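Local coordinates for AlyGC mutant - R241A (Glaciecola chathamensis S18K6, PDB 5GKQ), which cleaves the uronic-acid polymer alginate by beta-elimination, as a lyase of polysaccharide lyase family 6, at residues G83-G88 with E121-V126; W125-G130 with K146-A151; G181-R186 with N210-I215. All coordinates share one frame; numbering follows the deposited sequence.

Contact 1 (G83-G88 with E121-V126); sequences GYTPTG and EQDSWV. With BEM (beta-D-mannopyranuronic acid), chain C.
Ser-124 N donates to Gly-88 O across 3.1 Å, an almost straight bond (168° at the hydrogen) that joins successive coils of the parallel beta-helix typical of the pectate lyase-like clan. Next to it, Asp-123 CB lies 3.6 Å from the same Gly-88 O. The side chains of Thr-85 and Asp-123 run past each other in opposite directions, and what touches is the methyl CG2 against the carboxylate oxygen OD2, at 3.6 Å. A water spans the remaining distance, accepting from Thr-85 N at 2.9 Å and donating to Asp-123 OD2 at 3.1 Å.

The shell behind these contacts fixes both side chains. Thr-85 holds OG1 anti to its own N (chi1 174°), which carries the hydroxyl over the following residues; there it accepts from Thr-87 N at 3.2 Å, closing an ST turn, and it also bonds to Glu-89 O. Replacing Thr-85 by an alanine removes OG1 and CG2, which would probably leave the Thr-87 N-H and Glu-89 O without their side-chain partner and open a gap beside Asp-123 OD2. In 121-126, Asp-123 OD1 forms a salt bridge with Lys-143 and a hydrogen bond with Asn-145, so the two carboxylate oxygens have separate tasks: OD1 faces these residues while OD2 serves the water. Ser-124 OG bonds to Val-148 O on the next coil. Gln-122, one of the glycan-pocket residues, runs out extended beyond CG, and its NE2 makes a weak 3.4 Å bond to O6A of the chain C mannuronate.

Contact 2 (W125-G130 with K146-A151); sequences WVMVYG and KGVTMA
Met-150 and Val-126 meet on one face of a pair of parallel strands, two adjoining rungs of the beta-helix. Met-150 is fully extended, with CG anti to the backbone N (chi1 175°), and lies as a long ridge across the two valines: its CG packs on Val-126 CB at 3.7 Å, and its CE touches both Val-126 CG1 and Val-128 CG2, the latter at 3.7 Å. Phe-135 of strand 134-141 touches both Val-126 and Met-150, which places this face in the interior of the coil.

The other face carries Met-127 and Ala-151. Here the methionine is folded, bent at chi2 (-89°), and that bend brings CE back over the small Ala-151 methyl, 3.5 Å from CB, with Val-148 CG1 farther off at its flank. Thus a folded methionine covers the low Ala-151 methyl on this side, whereas a straight one lies against the valines on the other. The nearest atoms of a bound mannuronate and the Met-127 side chain are about 5 Å apart.

Where the chain turns its corner, Thr-149 CG2 sits alongside Trp-125, 3.9 Å from ring atom CE3. The carbonyl of Thr-149 takes two donors, Trp-125 N at 2.8 Å and Val-126 N at 2.9 Å, and regular pairing then continues through Ala-151 N to Val-126 O and Val-128 N to Ala-151 O. The chemistry therefore divides: four main-chain hydrogen bonds join the strands and set the register, while the side chains meet almost wholly through apolar groups, so their fit depends on shape rather than charge.

Contact 3 (G181-R186 with N210-I215); sequences GGETLR and NGEVEI. With BEM (beta-D-mannopyranuronic acid), chain C; BEM (beta-D-mannopyranuronic acid), chain B.
Glu-212 reaches across to the N-H groups of Gly-181 and Gly-182 with a single oxygen, OE1. Gly-181 N meets it nearly along the C-O direction at 2.8 Å; Gly-182 N comes to its anti side, tilted out of the carboxylate plane, at 3.2 Å. Chi1 (69°) sets CG between the backbone N and the carbonyl carbon, and a further bend at chi2 brings the carboxylate to Gly-181 and Gly-182. The second oxygen, OE2, receives Glu-214 N on its anti lone pair at 3.1 Å, so three bonds grip the carboxylate and restrain its rotation.

Glu-183 is bent at chi2 (98°), and its carboxylate stacks on that of Glu-212 with the planes 13° apart and Glu-183 CD 3.5 Å from Glu-212 OE1. Glu-214 runs beside Glu-183 in the same direction but stays extended; its OE1 bonds to Ser-217 OG, and its OE2, which has a long, weak ion pair with Arg-264, comes 3.7 Å from O6A of the chain B mannuronate, an approach and not a hydrogen bond. A bound calcium ion, about 3 Å from the nearest atom of the Glu-212 side chain, would probably ease the repulsion around Glu-212. Arg-186, bent at chi3, presents its guanidinium edge to the chain C mannuronate, where NH1 gives O6B a weak bond of 3.3 Å.

At the corner of the chain, Ile-215 O accepts from both Thr-184 N (2.9 Å) and Leu-185 N. Strand 185-188 lies between strands 150-152 and 214-219; Leu-185 packs on Val-201 and Met-150, while Thr-184 and Ile-215 share Phe-206 of strand 200-207.

Contacts 2 and 3 join neighbouring strands of one parallel face of the beta-helix, while contact 1 brings the loop before strand 89-92 against the start of strand 124-128. Contacts 1 and 2 share Trp-125 and Val-126 on strand 124-128, while contact 3 reaches contact 2 through backbone pairs such as Arg-186 N with Met-150 O. Contact 2 is wholly buried, with apolar side chains over a backbone hydrogen-bond ladder and 383 Å² covered. Contact 1, the smallest at 162 Å², has an exposed loop end and relies on one cross-segment bond and a water. Contact 3 is buried yet rich in carboxylates, near calcium and the glycan. Contacts 1 and 3, 16 Å apart between centres, both touch the chain C sugar.

Contact 1 (G83-G88 with E121-V126)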
loop_
_atom_site.group_PDB
_atom_site.type_symbol
_atom_site.label_atom_id
_atom_site.label_comp_id
_atom_site.label_asym_id
_atom_site.label_seq_id
_atom_site.Cartn_x
_atom_site.Cartn_y
_atom_site.Cartn_z
ATOM N N GLY A 83 -17.795 2.702 -13.445
ATOM C CA GLY A 83 -18.251 2.759 -12.066
ATOM C C GLY A 83 -18.305 1.380 -11.456
ATOM O O GLY A 83 -17.617 0.464 -11.897
ATOM N N TYR A 84 -19.150 1.252 -10.434
ATOM C CA TYR A 84 -19.353 -0.016 -9.744
ATOM C C TYR A 84 -20.608 0.064 -8.883
ATOM O O TYR A 84 -21.063 1.147 -8.514
ATOM C CB TYR A 84 -18.150 -0.373 -8.890
ATOM C CG TYR A 84 -17.729 0.704 -7.944
ATOM C CD1 TYR A 84 -16.898 1.724 -8.357
ATOM C CD2 TYR A 84 -18.141 0.692 -6.630
ATOM C CE1 TYR A 84 -16.495 2.708 -7.482
ATOM C CE2 TYR A 84 -17.748 1.662 -5.755
ATOM C CZ TYR A 84 -16.926 2.671 -6.184
ATOM O OH TYR A 84 -16.526 3.662 -5.321
ATOM N N THR A 85 -21.145 -1.103 -8.551
ATOM C CA THR A 85 -22.419 -1.137 -7.852
ATOM C C THR A 85 -22.231 -0.749 -6.394
ATOM O O THR A 85 -21.300 -1.222 -5.749
ATOM C CB THR A 85 -23.068 -2.512 -7.935
ATOM O OG1 THR A 85 -24.239 -2.535 -7.110
ATOM C CG2 THR A 85 -22.113 -3.598 -7.486
ATOM N N PRO A 86 -23.081 0.115 -5.849
ATOM C CA PRO A 86 -23.011 0.437 -4.427
ATOM C C PRO A 86 -23.720 -0.560 -3.531
ATOM O O PRO A 86 -23.848 -0.299 -2.336
ATOM C CB PRO A 86 -23.704 1.800 -4.367
ATOM C CG PRO A 86 -24.696 1.729 -5.442
ATOM C CD PRO A 86 -24.055 0.954 -6.559
ATOM N N THR A 87 -24.189 -1.678 -4.072
ATOM C CA THR A 87 -24.775 -2.734 -3.256
ATOM C C THR A 87 -24.044 -4.053 -3.476
ATOM O O THR A 87 -22.881 -4.062 -3.887
ATOM C CB THR A 87 -26.263 -2.897 -3.566
ATOM O OG1 THR A 87 -26.456 -3.000 -4.981
ATOM C CG2 THR A 87 -27.021 -1.715 -3.048
ATOM N N GLY A 88 -24.706 -5.173 -3.212
ATOM C CA GLY A 88 -24.038 -6.433 -3.459
ATOM C C GLY A 88 -24.049 -6.909 -4.897
ATOM O O GLY A 88 -23.363 -7.884 -5.206
ATOM N N GLU A 121 -13.099 -6.171 -1.805
ATOM C CA GLU A 121 -14.507 -5.931 -1.533
ATOM C C GLU A 121 -15.306 -6.790 -2.504
ATOM O O GLU A 121 -15.212 -6.603 -3.722
ATOM C CB GLU A 121 -14.856 -4.454 -1.709
ATOM C CG GLU A 121 -14.152 -3.509 -0.763
ATOM C CD GLU A 121 -14.736 -3.544 0.633
ATOM O OE1 GLU A 121 -15.971 -3.727 0.764
ATOM O OE2 GLU A 121 -13.951 -3.396 1.594
ATOM N N GLN A 122 -16.067 -7.745 -1.989
ATOM C CA GLN A 122 -16.738 -8.708 -2.852
ATOM C C GLN A 122 -18.093 -8.189 -3.327
ATOM O O GLN A 122 -18.904 -7.724 -2.523
ATOM C CB GLN A 122 -16.922 -10.040 -2.132
ATOM C CG GLN A 122 -17.566 -11.084 -3.013
ATOM C CD GLN A 122 -17.725 -12.418 -2.326
ATOM O OE1 GLN A 122 -17.081 -12.693 -1.319
ATOM N NE2 GLN A 122 -18.583 -13.258 -2.874
ATOM N N ASP A 123 -18.333 -8.282 -4.633
ATOM C CA ASP A 123 -19.666 -8.160 -5.196
ATOM C C ASP A 123 -19.816 -9.180 -6.308
ATOM O O ASP A 123 -18.840 -9.759 -6.786
ATOM C CB ASP A 123 -19.957 -6.758 -5.747
ATOM C CG ASP A 123 -19.009 -6.352 -6.868
ATOM O OD1 ASP A 123 -18.377 -7.219 -7.507
ATOM O OD2 ASP A 123 -18.900 -5.140 -7.117
ATOM N N SER A 124 -21.050 -9.362 -6.742
ATOM C CA SER A 124 -21.323 -10.053 -7.985
ATOM C C SER A 124 -21.854 -9.067 -9.026
ATOM O O SER A 124 -22.193 -7.919 -8.734
ATOM C CB SER A 124 -22.299 -11.199 -7.752
ATOM O OG SER A 124 -21.689 -12.183 -6.949
ATOM N N TRP A 125 -21.875 -9.514 -10.270
ATOM C CA TRP A 125 -22.400 -8.685 -11.330
ATOM C C TRP A 125 -23.861 -8.988 -11.640
ATOM O O TRP A 125 -24.620 -8.055 -11.920
ATOM C CB TRP A 125 -21.525 -8.817 -12.583
ATOM C CG TRP A 125 -20.357 -7.869 -12.532
ATOM C CD1 TRP A 125 -19.963 -7.131 -11.459
ATOM C CD2 TRP A 125 -19.455 -7.536 -13.594
ATOM N NE1 TRP A 125 -18.873 -6.371 -11.778
ATOM C CE2 TRP A 125 -18.544 -6.597 -13.084
ATOM C CE3 TRP A 125 -19.335 -7.934 -14.923
ATOM C CZ2 TRP A 125 -17.534 -6.050 -13.851
ATOM C CZ3 TRP A 125 -18.321 -7.396 -15.679
ATOM C CH2 TRP A 125 -17.434 -6.466 -15.142
ATOM N N VAL A 126 -24.295 -10.248 -11.550
ATOM C CA VAL A 126 -25.669 -10.626 -11.852
ATOM C C VAL A 126 -26.152 -11.635 -10.816
ATOM O O VAL A 126 -25.496 -12.651 -10.578
ATOM C CB VAL A 126 -25.811 -11.200 -13.276
ATOM C CG1 VAL A 126 -27.276 -11.517 -13.576
ATOM C CG2 VAL A 126 -25.286 -10.232 -14.296
HETATM C C1 BEM C . -23.570 -16.016 1.519
HETATM C C2 BEM C . -23.388 -17.462 1.937
HETATM O O2 BEM C . -24.287 -18.286 1.211
HETATM C C3 BEM C . -21.945 -17.890 1.715
HETATM O O3 BEM C . -21.761 -19.294 1.775
HETATM C C4 BEM C . -21.433 -17.506 0.359
HETATM O O4 BEM C . -20.028 -17.662 0.468
HETATM C C5 BEM C . -21.730 -16.049 0.099
HETATM O O5 BEM C . -23.136 -15.859 0.175
HETATM C C6 BEM C . -21.050 -15.696 -1.190
HETATM O O6B BEM C . -21.677 -15.276 -2.187
HETATM O O6A BEM C . -19.843 -15.993 -1.240
HETATM O O1 BEM C . -24.942 -15.667 1.690
HETATM O O HOH W 1 -19.682 -3.357 -9.538
#

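Contact 2 (W125-G130 with K146-A151)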
loop_
_atom_site.group_PDB
_atom_site.type_symbol
_atom_site.label_atom_id
_atom_site.label_comp_id
_atom_site.label_asym_id
_atom_site.label_seq_id
_atom_site.Cartn_x
_atom_site.Cartn_y
_atom_site.Cartn_z
ATOM N N TRP A 125 -21.875 -9.514 -10.270
ATOM C CA TRP A 125 -22.400 -8.685 -11.330
ATOM C C TRP A 125 -23.861 -8.988 -11.640
ATOM O O TRP A 125 -24.620 -8.055 -11.920
ATOM C CB TRP A 125 -21.525 -8.817 -12.583
ATOM C CG TRP A 125 -20.357 -7.869 -12.532
ATOM C CD1 TRP A 125 -19.963 -7.131 -11.459
ATOM C CD2 TRP A 125 -19.455 -7.536 -13.594
ATOM N NE1 TRP A 125 -18.873 -6.371 -11.778
ATOM C CE2 TRP A 125 -18.544 -6.597 -13.084
ATOM C CE3 TRP A 125 -19.335 -7.934 -14.923
ATOM C CZ2 TRP A 125 -17.534 -6.050 -13.851
ATOM C CZ3 TRP A 125 -18.321 -7.396 -15.679
ATOM C CH2 TRP A 125 -17.434 -6.466 -15.142
ATOM N N VAL A 126 -24.295 -10.248 -11.550
ATOM C CA VAL A 126 -25.669 -10.626 -11.852
ATOM C C VAL A 126 -26.152 -11.635 -10.816
ATOM O O VAL A 126 -25.496 -12.651 -10.578
ATOM C CB VAL A 126 -25.811 -11.200 -13.276
ATOM C CG1 VAL A 126 -27.276 -11.517 -13.576
ATOM C CG2 VAL A 126 -25.286 -10.232 -14.296
ATOM N N MET A 127 -27.321 -11.377 -10.225
ATOM C CA MET A 127 -27.898 -12.250 -9.209
ATOM C C MET A 127 -29.350 -12.542 -9.545
ATOM O O MET A 127 -30.177 -11.631 -9.555
ATOM C CB MET A 127 -27.781 -11.610 -7.831
ATOM C CG MET A 127 -26.400 -11.783 -7.231
ATOM S SD MET A 127 -26.260 -13.296 -6.292
ATOM C CE MET A 127 -24.498 -13.547 -6.362
ATOM N N VAL A 128 -29.663 -13.807 -9.800
ATOM C CA VAL A 128 -30.989 -14.230 -10.228
ATOM C C VAL A 128 -31.733 -14.869 -9.061
ATOM O O VAL A 128 -31.177 -15.705 -8.343
ATOM C CB VAL A 128 -30.905 -15.222 -11.401
ATOM C CG1 VAL A 128 -32.251 -15.317 -12.110
ATOM C CG2 VAL A 128 -29.782 -14.851 -12.342
ATOM N N TYR A 129 -33.006 -14.494 -8.893
ATOM C CA TYR A 129 -33.945 -15.116 -7.961
ATOM C C TYR A 129 -35.239 -15.424 -8.699
ATOM O O TYR A 129 -35.357 -15.202 -9.903
ATOM C CB TYR A 129 -34.248 -14.220 -6.753
ATOM C CG TYR A 129 -33.039 -13.606 -6.111
ATOM C CD1 TYR A 129 -32.438 -12.492 -6.659
ATOM C CD2 TYR A 129 -32.501 -14.134 -4.945
ATOM C CE1 TYR A 129 -31.327 -11.926 -6.076
ATOM C CE2 TYR A 129 -31.381 -13.572 -4.355
ATOM C CZ TYR A 129 -30.806 -12.468 -4.926
ATOM O OH TYR A 129 -29.710 -11.909 -4.331
ATOM N N GLY A 130 -36.226 -15.931 -7.973
ATOM C CA GLY A 130 -37.543 -16.098 -8.555
ATOM C C GLY A 130 -37.656 -17.365 -9.386
ATOM O O GLY A 130 -36.956 -18.347 -9.147
ATOM N N LYS A 146 -13.144 -9.755 -6.274
ATOM C CA LYS A 146 -13.596 -11.030 -5.755
ATOM C C LYS A 146 -15.110 -11.118 -5.838
ATOM O O LYS A 146 -15.819 -10.154 -5.561
ATOM C CB LYS A 146 -13.113 -11.212 -4.317
ATOM C CG LYS A 146 -13.400 -12.574 -3.733
ATOM C CD LYS A 146 -12.656 -12.778 -2.444
ATOM C CE LYS A 146 -13.547 -13.417 -1.415
ATOM N NZ LYS A 146 -13.121 -14.789 -1.139
ATOM N N GLY A 147 -15.605 -12.282 -6.228
ATOM C CA GLY A 147 -17.029 -12.483 -6.330
ATOM C C GLY A 147 -17.391 -13.073 -7.672
ATOM O O GLY A 147 -16.917 -12.609 -8.715
ATOM N N VAL A 148 -18.217 -14.119 -7.645
ATOM C CA VAL A 148 -18.692 -14.736 -8.871
ATOM C C VAL A 148 -19.367 -13.688 -9.740
ATOM O O VAL A 148 -20.073 -12.807 -9.239
ATOM C CB VAL A 148 -19.644 -15.892 -8.531
ATOM C CG1 VAL A 148 -20.850 -15.383 -7.792
ATOM C CG2 VAL A 148 -20.068 -16.605 -9.768
ATOM N N THR A 149 -19.118 -13.754 -11.054
ATOM C CA THR A 149 -19.697 -12.782 -11.977
ATOM C C THR A 149 -21.221 -12.871 -11.970
ATOM O O THR A 149 -21.909 -11.856 -11.857
ATOM C CB THR A 149 -19.162 -12.987 -13.402
ATOM O OG1 THR A 149 -17.740 -13.122 -13.393
ATOM C CG2 THR A 149 -19.512 -11.794 -14.260
ATOM N N MET A 150 -21.761 -14.086 -12.051
ATOM C CA MET A 150 -23.195 -14.313 -12.089
ATOM C C MET A 150 -23.548 -15.550 -11.278
ATOM O O MET A 150 -22.897 -16.581 -11.412
ATOM C CB MET A 150 -23.673 -14.483 -13.530
ATOM C CG MET A 150 -25.125 -14.846 -13.652
ATOM S SD MET A 150 -25.639 -14.905 -15.360
ATOM C CE MET A 150 -27.412 -15.103 -15.180
ATOM N N ALA A 151 -24.587 -15.456 -10.455
ATOM C CA ALA A 151 -25.050 -16.594 -9.676
ATOM C C ALA A 151 -26.562 -16.722 -9.761
ATOM O O ALA A 151 -27.278 -15.767 -10.078
ATOM C CB ALA A 151 -24.658 -16.473 -8.213
#

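Contact 3 (G181-R186 with N210-I215)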
loop_
_atom_site.group_PDB
_atom_site.type_symbol
_atom_site.label_atom_id
_atom_site.label_comp_id
_atom_site.label_asym_id
_atom_site.label_seq_id
_atom_site.Cartn_x
_atom_site.Cartn_y
_atom_site.Cartn_z
ATOM N N GLY A 181 -12.570 -17.326 -5.394
ATOM C CA GLY A 181 -13.730 -16.475 -5.592
ATOM C C GLY A 181 -13.757 -15.663 -6.873
ATOM O O GLY A 181 -14.146 -14.496 -6.868
ATOM N N GLY A 182 -13.350 -16.265 -7.978
ATOM C CA GLY A 182 -13.374 -15.581 -9.249
ATOM C C GLY A 182 -14.080 -16.429 -10.274
ATOM O O GLY A 182 -13.707 -16.460 -11.448
ATOM N N GLU A 183 -15.102 -17.143 -9.821
ATOM C CA GLU A 183 -15.911 -17.938 -10.724
ATOM C C GLU A 183 -16.664 -17.035 -11.702
ATOM O O GLU A 183 -16.916 -15.856 -11.444
ATOM C CB GLU A 183 -16.906 -18.792 -9.942
ATOM C CG GLU A 183 -16.304 -19.627 -8.844
ATOM C CD GLU A 183 -16.428 -18.973 -7.487
ATOM O OE1 GLU A 183 -16.346 -17.730 -7.393
ATOM O OE2 GLU A 183 -16.618 -19.710 -6.507
ATOM N N THR A 184 -17.015 -17.604 -12.847
ATOM C CA THR A 184 -17.864 -16.873 -13.764
ATOM C C THR A 184 -19.344 -17.091 -13.469
ATOM O O THR A 184 -20.089 -16.118 -13.363
ATOM C CB THR A 184 -17.540 -17.257 -15.195
ATOM O OG1 THR A 184 -16.277 -16.683 -15.539
ATOM C CG2 THR A 184 -18.611 -16.721 -16.133
ATOM N N LEU A 185 -19.772 -18.344 -13.299
ATOM C CA LEU A 185 -21.174 -18.691 -13.106
ATOM C C LEU A 185 -21.328 -19.705 -11.982
ATOM O O LEU A 185 -20.708 -20.771 -12.016
ATOM C CB LEU A 185 -21.782 -19.264 -14.393
ATOM C CG LEU A 185 -23.222 -19.797 -14.366
ATOM C CD1 LEU A 185 -24.183 -18.686 -14.029
ATOM C CD2 LEU A 185 -23.573 -20.372 -15.708
ATOM N N ARG A 186 -22.189 -19.399 -11.017
ATOM C CA ARG A 186 -22.485 -20.280 -9.894
ATOM C C ARG A 186 -23.988 -20.508 -9.807
ATOM O O ARG A 186 -24.758 -19.549 -9.787
ATOM C CB ARG A 186 -21.977 -19.672 -8.587
ATOM C CG ARG A 186 -21.912 -20.629 -7.414
ATOM C CD ARG A 186 -21.610 -19.870 -6.135
ATOM N NE ARG A 186 -22.771 -19.125 -5.658
ATOM C CZ ARG A 186 -22.706 -17.982 -4.983
ATOM N NH1 ARG A 186 -21.542 -17.428 -4.708
ATOM N NH2 ARG A 186 -23.820 -17.382 -4.599
ATOM N N ASN A 210 -10.742 -16.678 -16.759
ATOM C CA ASN A 210 -9.538 -17.145 -16.088
ATOM C C ASN A 210 -9.523 -16.787 -14.609
ATOM O O ASN A 210 -8.457 -16.660 -14.006
ATOM C CB ASN A 210 -8.317 -16.571 -16.793
ATOM C CG ASN A 210 -8.199 -17.054 -18.201
ATOM O OD1 ASN A 210 -8.861 -18.014 -18.581
ATOM N ND2 ASN A 210 -7.335 -16.414 -18.990
ATOM N N GLY A 211 -10.696 -16.635 -14.007
ATOM C CA GLY A 211 -10.748 -16.079 -12.669
ATOM C C GLY A 211 -10.109 -16.972 -11.627
ATOM O O GLY A 211 -9.436 -16.490 -10.718
ATOM N N GLU A 212 -10.304 -18.271 -11.749
ATOM C CA GLU A 212 -9.927 -19.247 -10.735
ATOM C C GLU A 212 -10.160 -20.612 -11.351
ATOM O O GLU A 212 -10.410 -20.725 -12.553
ATOM C CB GLU A 212 -10.717 -19.062 -9.440
ATOM C CG GLU A 212 -12.177 -19.408 -9.564
ATOM C CD GLU A 212 -12.736 -20.056 -8.323
ATOM O OE1 GLU A 212 -12.936 -19.363 -7.314
ATOM O OE2 GLU A 212 -12.978 -21.270 -8.357
ATOM N N VAL A 213 -10.110 -21.658 -10.532
ATOM C CA VAL A 213 -10.143 -22.996 -11.100
ATOM C C VAL A 213 -11.542 -23.364 -11.573
ATOM O O VAL A 213 -11.695 -24.168 -12.495
ATOM C CB VAL A 213 -9.595 -24.027 -10.096
ATOM C CG1 VAL A 213 -10.529 -24.183 -8.931
ATOM C CG2 VAL A 213 -9.399 -25.347 -10.783
ATOM N N GLU A 214 -12.579 -22.814 -10.967
ATOM C CA GLU A 214 -13.948 -23.118 -11.370
ATOM C C GLU A 214 -14.462 -22.002 -12.276
ATOM O O GLU A 214 -14.690 -20.879 -11.819
ATOM C CB GLU A 214 -14.850 -23.274 -10.151
ATOM C CG GLU A 214 -14.611 -24.504 -9.341
ATOM C CD GLU A 214 -15.581 -24.607 -8.190
ATOM O OE1 GLU A 214 -15.973 -23.558 -7.647
ATOM O OE2 GLU A 214 -15.964 -25.740 -7.832
ATOM N N ILE A 215 -14.644 -22.301 -13.561
ATOM C CA ILE A 215 -15.377 -21.370 -14.416
ATOM C C ILE A 215 -16.850 -21.369 -14.026
ATOM O O ILE A 215 -17.412 -20.342 -13.636
ATOM C CB ILE A 215 -15.193 -21.723 -15.903
ATOM C CG1 ILE A 215 -13.718 -21.935 -16.251
ATOM C CG2 ILE A 215 -15.717 -20.616 -16.760
ATOM C CD1 ILE A 215 -13.518 -22.601 -17.593
HETATM C C1 BEM C . -23.570 -16.016 1.519
HETATM C C2 BEM C . -23.388 -17.462 1.937
HETATM O O2 BEM C . -24.287 -18.286 1.211
HETATM C C3 BEM C . -21.945 -17.890 1.715
HETATM O O3 BEM C . -21.761 -19.294 1.775
HETATM C C4 BEM C . -21.433 -17.506 0.359
HETATM O O4 BEM C . -20.028 -17.662 0.468
HETATM C C5 BEM C . -21.730 -16.049 0.099
HETATM O O5 BEM C . -23.136 -15.859 0.175
HETATM C C6 BEM C . -21.050 -15.696 -1.190
HETATM O O6B BEM C . -21.677 -15.276 -2.187
HETATM O O6A BEM C . -19.843 -15.993 -1.240
HETATM O O1 BEM C . -24.942 -15.667 1.690
HETATM C C1 BEM B . -17.153 -23.088 -0.892
HETATM C C2 BEM B . -18.082 -24.259 -0.750
HETATM O O2 BEM B . -19.022 -24.015 -1.779
HETATM C C3 BEM B . -17.524 -25.667 -0.920
HETATM O O3 BEM B . -18.481 -26.452 -1.646
HETATM C C4 BEM B . -16.172 -25.779 -1.609
HETATM O O4 BEM B . -15.264 -26.386 -0.693
HETATM C C5 BEM B . -15.575 -24.470 -2.097
HETATM O O5 BEM B . -15.809 -23.429 -1.160
HETATM C C6 BEM B . -16.084 -24.103 -3.455
HETATM O O6B BEM B . -15.841 -22.946 -3.821
HETATM O O6A BEM B . -16.312 -25.017 -4.270
#